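Local coordinates for Tat-secreted protein Rv2525c (PDB 4PMQ) that may act as a peptidoglycan hydrolase with glycosidase activity and, in vitro, cleaves p-nitrophenyl esters, preferring the butyrate, at residues A107-N112 with V123-S128; D34-G39 with Y68-T73. One frame throughout, in Å; residues are numbered along the deposited sequence. Where two conformers were deposited one is given.

Interaction 1: A107-N112 with V123-S128; sequences ASIDDN and VPYLRS
A107, in strand 105-108, and I109, just beyond it, meet Y125 and L126 of helix 115-133 inside the beta-alpha-beta unit that runs on to strand 138-142. The contact is buried, and its direct touches are apolar. A107 sends its CB toward the helix, where it lies 4.1 Å from L126 CD2 and 4.3 Å from Y125 CE2. I109 CG1 is anti to the carbonyl carbon (chi1 -51°), and CD1 reaches on to the tyrosine. I109 CD1 ends 4.0 Å from Y125 CD2. The two side chains run past each other in opposite directions, and the methyl meets the ring obliquely. L126 CD2 is 4.5 Å from I109 CD1, so one leucine methyl touches both A107 and I109. L126 also packs on V140 of strand 138-142, and I109 on A142.

The polar link between the two segments goes through a water. The Y125 ring leaves the helix opposite the backbone N (chi1 178°), which carries it toward the strand end. The water lies 2.7 Å from Y125 OH and 2.8 Å from S108 O, to which it can donate, though other acceptors compete for its protons. Y125 OH also hydrogen-bonds W129 NE1, one helical turn on, and the Y125 and W129 rings meet edge-to-face. The hydroxyl is therefore held by both the helix and the water. This packing of a helix on the strand before it is characteristic of the right-handed beta-alpha-beta crossover, the repeating unit of TIM-barrel-like glycoside hydrolase domains.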
ATOM      1  N   ALA A 107      -1.932  -3.482  -3.406  1.00  6.05           N
ATOM      2  CA  ALA A 107      -2.434  -4.664  -2.678  1.00  6.37           C
ATOM      3  C   ALA A 107      -1.312  -5.185  -1.766  1.00  8.69           C
ATOM      4  O   ALA A 107      -0.162  -5.335  -2.223  1.00  8.54           O
ATOM      5  CB  ALA A 107      -2.880  -5.728  -3.662  1.00  7.92           C
ATOM      6  N   SER A 108      -1.628  -5.486  -0.483  1.00  7.27           N
ATOM      7  CA  SER A 108      -0.576  -5.904   0.439  0.50  7.20           C
ATOM      8  C   SER A 108      -0.345  -7.406   0.559  1.00  9.10           C
ATOM      9  O   SER A 108      -1.285  -8.210   0.720  1.00  8.53           O
ATOM     10  CB  SER A 108      -0.844  -5.351   1.829  0.50  8.90           C
ATOM     11  OG  SER A 108      -0.892  -3.942   1.717  0.50 10.32           O
ATOM     12  N   ILE A 109       0.951  -7.761   0.517  1.00  5.94           N
ATOM     13  CA  ILE A 109       1.488  -9.093   0.749  1.00  6.48           C
ATOM     14  C   ILE A 109       2.365  -8.863   1.995  1.00  8.69           C
ATOM     15  O   ILE A 109       3.583  -8.740   1.867  1.00  8.32           O
ATOM     16  CB  ILE A 109       2.232  -9.757  -0.439  1.00  8.59           C
ATOM     17  CG1 ILE A 109       1.419  -9.735  -1.784  1.00  8.49           C
ATOM     18  CG2 ILE A 109       2.662 -11.195  -0.046  1.00  8.67           C
ATOM     19  CD1 ILE A 109       0.029 -10.326  -1.758  1.00  8.57           C
ATOM     20  N   ASP A 110       1.715  -8.708   3.190  1.00  7.36           N
ATOM     21  CA  ASP A 110       2.360  -8.393   4.459  1.00  6.42           C
ATOM     22  C   ASP A 110       2.906  -9.678   5.093  1.00 10.37           C
ATOM     23  O   ASP A 110       2.547 -10.067   6.204  1.00 11.90           O
ATOM     24  CB  ASP A 110       1.311  -7.685   5.363  1.00  8.22           C
ATOM     25  CG  ASP A 110       1.871  -7.189   6.679  1.00 20.60           C
ATOM     26  OD1 ASP A 110       3.091  -6.868   6.726  1.00 20.78           O
ATOM     27  OD2 ASP A 110       1.112  -7.172   7.672  1.00 21.45           O
ATOM     28  N   ASP A 111       3.749 -10.370   4.324  1.00  8.08           N
ATOM     29  CA  ASP A 111       4.307 -11.680   4.637  1.00  8.23           C
ATOM     30  C   ASP A 111       5.622 -11.894   3.904  1.00 10.05           C
ATOM     31  O   ASP A 111       5.989 -11.112   3.002  1.00  8.98           O
ATOM     32  CB  ASP A 111       3.284 -12.761   4.176  1.00 10.32           C
ATOM     33  CG  ASP A 111       2.177 -13.001   5.183  1.00 17.21           C
ATOM     34  OD1 ASP A 111       2.481 -13.481   6.298  1.00 17.83           O
ATOM     35  OD2 ASP A 111       1.012 -12.679   4.868  1.00 20.15           O
ATOM     36  N   ASN A 112       6.292 -12.992   4.253  1.00  8.30           N
ATOM     37  CA  ASN A 112       7.548 -13.440   3.655  1.00  7.85           C
ATOM     38  C   ASN A 112       7.259 -14.831   3.081  1.00 10.80           C
ATOM     39  O   ASN A 112       7.574 -15.859   3.712  1.00 10.95           O
ATOM     40  CB  ASN A 112       8.677 -13.448   4.714  1.00  9.59           C
ATOM     41  CG  ASN A 112       9.978 -13.928   4.120  1.00 16.16           C
ATOM     42  OD1 ASN A 112      10.133 -13.912   2.892  1.00  9.10           O
ATOM     43  ND2 ASN A 112      10.919 -14.378   4.976  1.00 11.31           N
ATOM     44  N   VAL A 123      -0.303 -15.472  -6.834  1.00  5.70           N
ATOM     45  CA  VAL A 123      -0.512 -15.246  -8.270  1.00  5.89           C
ATOM     46  C   VAL A 123      -2.058 -15.135  -8.535  1.00  8.74           C
ATOM     47  O   VAL A 123      -2.483 -14.078  -9.019  1.00  7.56           O
ATOM     48  CB  VAL A 123       0.186 -16.326  -9.138  1.00  9.28           C
ATOM     49  CG1 VAL A 123      -0.322 -16.308 -10.578  1.00 10.46           C
ATOM     50  CG2 VAL A 123       1.704 -16.124  -9.107  1.00  8.80           C
ATOM     51  N   PRO A 124      -2.924 -16.103  -8.155  1.00  7.66           N
ATOM     52  CA  PRO A 124      -4.356 -15.891  -8.451  1.00  7.63           C
ATOM     53  C   PRO A 124      -4.897 -14.656  -7.717  1.00 10.38           C
ATOM     54  O   PRO A 124      -5.794 -13.982  -8.241  1.00  8.94           O
ATOM     55  CB  PRO A 124      -5.035 -17.178  -7.999  1.00  9.68           C
ATOM     56  CG  PRO A 124      -4.021 -17.955  -7.243  1.00 13.94           C
ATOM     57  CD  PRO A 124      -2.661 -17.459  -7.626  1.00  9.97           C
ATOM     58  N   TYR A 125      -4.382 -14.378  -6.472  1.00  7.19           N
ATOM     59  CA  TYR A 125      -4.835 -13.206  -5.698  1.00  6.90           C
ATOM     60  C   TYR A 125      -4.574 -11.900  -6.491  1.00  8.85           C
ATOM     61  O   TYR A 125      -5.502 -11.112  -6.746  1.00  8.79           O
ATOM     62  CB  TYR A 125      -4.117 -13.147  -4.331  1.00  8.26           C
ATOM     63  CG  TYR A 125      -4.508 -11.940  -3.506  1.00  7.19           C
ATOM     64  CD1 TYR A 125      -5.776 -11.843  -2.936  1.00  9.25           C
ATOM     65  CD2 TYR A 125      -3.609 -10.896  -3.285  1.00  7.27           C
ATOM     66  CE1 TYR A 125      -6.152 -10.734  -2.188  1.00  7.05           C
ATOM     67  CE2 TYR A 125      -3.979  -9.770  -2.541  1.00  7.67           C
ATOM     68  CZ  TYR A 125      -5.262  -9.685  -2.013  1.00 10.99           C
ATOM     69  OH  TYR A 125      -5.665  -8.583  -1.295  1.00  7.99           O
ATOM     70  N   LEU A 126      -3.322 -11.725  -6.937  1.00  6.75           N
ATOM     71  CA  LEU A 126      -2.911 -10.528  -7.685  1.00  7.00           C
ATOM     72  C   LEU A 126      -3.554 -10.473  -9.094  1.00  8.75           C
ATOM     73  O   LEU A 126      -3.880  -9.375  -9.572  1.00  6.90           O
ATOM     74  CB  LEU A 126      -1.381 -10.421  -7.762  1.00  7.24           C
ATOM     75  CG  LEU A 126      -0.656 -10.116  -6.435  1.00 10.63           C
ATOM     76  CD1 LEU A 126       0.851 -10.044  -6.638  1.00  8.76           C
ATOM     77  CD2 LEU A 126      -1.165  -8.812  -5.769  1.00 11.27           C
ATOM     78  N   ARG A 127      -3.771 -11.648  -9.740  1.00  7.13           N
ATOM     79  CA  ARG A 127      -4.450 -11.667 -11.044  1.00  6.23           C
ATOM     80  C   ARG A 127      -5.916 -11.172 -10.843  1.00  7.17           C
ATOM     81  O   ARG A 127      -6.432 -10.458 -11.712  1.00  6.99           O
ATOM     82  CB  ARG A 127      -4.398 -13.042 -11.699  1.00  9.72           C
ATOM     83  CG  ARG A 127      -3.012 -13.405 -12.225  1.00  8.30           C
ATOM     84  CD  ARG A 127      -3.029 -14.756 -12.913  1.00 18.35           C
ATOM     85  NE  ARG A 127      -1.761 -15.052 -13.587  1.00 22.22           N
ATOM     86  CZ  ARG A 127      -1.352 -16.267 -13.921  1.00 38.75           C
ATOM     87  NH1 ARG A 127      -2.093 -17.329 -13.625  1.00 27.67           N
ATOM     88  NH2 ARG A 127      -0.176 -16.439 -14.513  1.00 30.65           N
ATOM     89  N   SER A 128      -6.569 -11.527  -9.692  1.00  6.70           N
ATOM     90  CA  SER A 128      -7.927 -11.011  -9.410  1.00  7.35           C
ATOM     91  C   SER A 128      -7.915  -9.504  -9.268  1.00  9.99           C
ATOM     92  O   SER A 128      -8.819  -8.837  -9.791  1.00  9.95           O
ATOM     93  CB  SER A 128      -8.505 -11.641  -8.151  1.00  9.61           C
ATOM     94  OG  SER A 128      -8.964 -12.940  -8.459  1.00 10.61           O
TER
HETATM   95  O   HOH W   1      -3.890  -7.311   0.305  1.00  6.94           O

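Interaction 2: D34-G39 with Y68-T73; sequences DRRPGG and YGKGST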
ATOM      1  N   ASP A  34     -11.200  -1.613   5.025  1.00  7.71           N
ATOM      2  CA  ASP A  34     -12.009  -1.617   6.234  1.00  7.81           C
ATOM      3  C   ASP A  34     -11.151  -2.034   7.413  1.00  9.32           C
ATOM      4  O   ASP A  34     -10.046  -2.564   7.232  1.00  6.91           O
ATOM      5  CB  ASP A  34     -13.181  -2.598   6.075  1.00  8.83           C
ATOM      6  CG  ASP A  34     -14.184  -2.166   5.014  1.00 15.17           C
ATOM      7  OD1 ASP A  34     -14.726  -1.044   5.125  1.00 13.17           O
ATOM      8  OD2 ASP A  34     -14.416  -2.943   4.076  1.00 21.61           O
ATOM      9  N   ARG A  35     -11.714  -1.902   8.615  1.00  7.45           N
ATOM     10  CA  ARG A  35     -11.067  -2.371   9.841  1.00  7.56           C
ATOM     11  C   ARG A  35     -11.544  -3.800  10.121  1.00 13.08           C
ATOM     12  O   ARG A  35     -12.753  -4.030  10.305  1.00 13.61           O
ATOM     13  CB  ARG A  35     -11.441  -1.435  11.009  1.00  7.92           C
ATOM     14  CG  ARG A  35     -11.046   0.027  10.771  1.00  8.83           C
ATOM     15  CD  ARG A  35     -11.494   0.995  11.862  1.00  9.08           C
ATOM     16  NE  ARG A  35     -12.948   1.037  12.046  1.00 14.37           N
ATOM     17  CZ  ARG A  35     -13.773   1.809  11.338  1.00 27.39           C
ATOM     18  NH1 ARG A  35     -13.302   2.576  10.356  1.00 19.64           N
ATOM     19  NH2 ARG A  35     -15.074   1.807  11.596  1.00 17.21           N
ATOM     20  N   ARG A  36     -10.616  -4.762  10.182  1.00  9.94           N
ATOM     21  CA  ARG A  36     -11.001  -6.148  10.454  1.00  9.32           C
ATOM     22  C   ARG A  36     -11.505  -6.295  11.915  1.00 11.63           C
ATOM     23  O   ARG A  36     -11.267  -5.383  12.733  1.00  9.92           O
ATOM     24  CB  ARG A  36      -9.789  -7.086  10.197  1.00 12.65           C
ATOM     25  CG  ARG A  36      -8.556  -6.791  11.064  1.00 11.87           C
ATOM     26  CD  ARG A  36      -7.502  -7.867  10.934  1.00 12.78           C
ATOM     27  NE  ARG A  36      -6.285  -7.520  11.661  1.00 14.55           N
ATOM     28  CZ  ARG A  36      -5.270  -6.827  11.150  1.00 25.73           C
ATOM     29  NH1 ARG A  36      -5.317  -6.389   9.887  1.00 12.00           N
ATOM     30  NH2 ARG A  36      -4.203  -6.563  11.891  1.00 19.68           N
ATOM     31  N   PRO A  37     -12.145  -7.421  12.283  1.00 11.24           N
ATOM     32  CA  PRO A  37     -12.478  -7.640  13.696  1.00 10.08           C
ATOM     33  C   PRO A  37     -11.201  -7.612  14.534  1.00 12.39           C
ATOM     34  O   PRO A  37     -10.183  -8.146  14.107  1.00 12.22           O
ATOM     35  CB  PRO A  37     -13.101  -9.043  13.690  1.00 11.74           C
ATOM     36  CG  PRO A  37     -13.679  -9.203  12.304  1.00 15.30           C
ATOM     37  CD  PRO A  37     -12.555  -8.590  11.461  1.00 12.61           C
ATOM     38  N   GLY A  38     -11.228  -6.907  15.656  1.00 10.80           N
ATOM     39  CA  GLY A  38     -10.031  -6.727  16.476  1.00 10.41           C
ATOM     40  C   GLY A  38      -9.242  -5.497  16.041  1.00 13.85           C
ATOM     41  O   GLY A  38      -8.236  -5.149  16.669  1.00 14.47           O
ATOM     42  N   GLY A  39      -9.678  -4.857  14.950  1.00  7.83           N
ATOM     43  CA  GLY A  39      -9.008  -3.687  14.388  1.00  7.42           C
ATOM     44  C   GLY A  39      -9.762  -2.366  14.487  1.00 11.43           C
ATOM     45  O   GLY A  39      -9.433  -1.427  13.750  1.00 10.36           O
ATOM     46  N   TYR A  68      -6.483  -5.626   4.556  1.00  7.31           N
ATOM     47  CA  TYR A  68      -7.609  -5.861   5.446  1.00  7.17           C
ATOM     48  C   TYR A  68      -7.187  -6.822   6.561  1.00 10.09           C
ATOM     49  O   TYR A  68      -7.207  -6.437   7.726  1.00  8.84           O
ATOM     50  CB  TYR A  68      -8.839  -6.381   4.681  1.00  8.65           C
ATOM     51  CG  TYR A  68      -9.984  -6.761   5.604  1.00  6.97           C
ATOM     52  CD1 TYR A  68     -10.815  -5.786   6.160  1.00  8.42           C
ATOM     53  CD2 TYR A  68     -10.256  -8.094   5.899  1.00  8.85           C
ATOM     54  CE1 TYR A  68     -11.869  -6.133   7.019  1.00  9.17           C
ATOM     55  CE2 TYR A  68     -11.296  -8.451   6.762  1.00 10.49           C
ATOM     56  CZ  TYR A  68     -12.122  -7.473   7.291  1.00 15.98           C
ATOM     57  OH  TYR A  68     -13.154  -7.862   8.129  1.00 15.08           O
ATOM     58  N   GLY A  69      -6.853  -8.069   6.200  1.00  7.16           N
ATOM     59  CA  GLY A  69      -6.425  -9.085   7.154  1.00  6.93           C
ATOM     60  C   GLY A  69      -4.929  -9.087   7.412  1.00  9.95           C
ATOM     61  O   GLY A  69      -4.187  -8.250   6.880  1.00  8.59           O
ATOM     62  N   LYS A  70      -4.478 -10.031   8.234  1.00  9.15           N
ATOM     63  CA  LYS A  70      -3.066 -10.162   8.613  1.00  9.67           C
ATOM     64  C   LYS A  70      -2.795 -11.552   9.160  1.00 12.50           C
ATOM     65  O   LYS A  70      -3.677 -12.118   9.801  1.00 11.67           O
ATOM     66  CB  LYS A  70      -2.737  -9.115   9.706  1.00 12.67           C
ATOM     67  CG  LYS A  70      -1.232  -8.895   9.928  1.00 23.24           C
ATOM     68  CD  LYS A  70      -0.989  -8.098  11.217  1.00 36.50           C
ATOM     69  CE  LYS A  70       0.412  -7.545  11.316  1.00 48.69           C
ATOM     70  NZ  LYS A  70       0.616  -6.386  10.404  1.00 61.25           N
ATOM     71  N   GLY A  71      -1.604 -12.082   8.896  1.00 10.21           N
ATOM     72  CA  GLY A  71      -1.185 -13.380   9.423  1.00 10.08           C
ATOM     73  C   GLY A  71      -2.107 -14.490   8.968  1.00 12.11           C
ATOM     74  O   GLY A  71      -2.242 -14.717   7.765  1.00 11.04           O
ATOM     75  N   SER A  72      -2.823 -15.118   9.925  1.00 12.11           N
ATOM     76  CA  SER A  72      -3.728 -16.228   9.665  1.00 11.13           C
ATOM     77  C   SER A  72      -4.919 -15.806   8.788  1.00 13.55           C
ATOM     78  O   SER A  72      -5.594 -16.668   8.232  1.00 15.81           O
ATOM     79  CB  SER A  72      -4.208 -16.850  10.977  1.00 13.78           C
ATOM     80  OG  SER A  72      -5.086 -15.972  11.666  1.00 18.85           O
ATOM     81  N   THR A  73      -5.200 -14.487   8.704  1.00 10.46           N
ATOM     82  CA  THR A  73      -6.267 -13.921   7.864  1.00  8.90           C
ATOM     83  C   THR A  73      -5.655 -13.020   6.751  1.00 11.02           C
ATOM     84  O   THR A  73      -6.376 -12.191   6.193  1.00  9.91           O
ATOM     85  CB  THR A  73      -7.307 -13.171   8.702  1.00 11.69           C
ATOM     86  OG1 THR A  73      -6.668 -12.034   9.295  1.00 12.41           O
ATOM     87  CG2 THR A  73      -7.954 -14.067   9.790  1.00 13.95           C
TER
HETATM   88  O   HOH W   2      -8.092  -4.052   8.713  1.00  8.98           O
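R36 and Y68 carry this contact between two loops that follow strands 27-31 and 61-66, neighbouring parallel strands of the TIM-barrel-like domain. R36 begins a type II beta turn that ends at G39. R36 CB sits over one face of the Y68 ring, 4.0 Å from its centroid and 19° off the normal, a CH-pi contact. The offset is toward the rim, and R36 CB is 3.7 Å from Y68 CZ. D34 CB lies 3.9 Å from Y68 CE1. P37 crosses the tyrosine at about a right angle, with P37 CD 3.5 Å from Y68 OH.

Beyond CB, the R36 chain is extended from CG to NE. With chi1 at 60°, CG sits between the backbone N and the carbonyl carbon, which lets the chain pass alongside the Y68 carbonyl. R36 NH1 donates to Y68 O at 2.9 Å. The acceptor lies in the guanidinium plane, while NH1 is tilted 34° from the carbonyl plane. K70 CB covers one guanidinium face, and the two chains cross obliquely. K70 NZ forms a salt bridge with D110 OD2. R36 NH2 hydrogen-bonds a tartrate, and G38 N hydrogen-bonds a tartrate too, in both cases probably from the crystallisation liquor. A water completes the join: it donates to D34 O and to Y68 O, and accepts from R36 N at 3.0 Å.

In the fold
Interaction 2 closes before interaction 1 opens along the chain, and their centres are 15 Å apart. Both lie in the one glycoside hydrolase-like domain and are built on elements around one sheet. Strands 27-31, 61-66 and 105-108 are successive parallel neighbours in it. Interaction 2 joins the loops after the first two, at the surface. Interaction 1 packs the end of the third on helix 115-133, in the interior. A salt bridge connects them: D110 OD2 to K70 NZ, 2.9 Å. The loops after three adjacent strands thus meet at the C-terminal ends of these parallel strands, where TIM-barrel enzymes commonly place their active sites. This is consistent with the proposed hydrolase role.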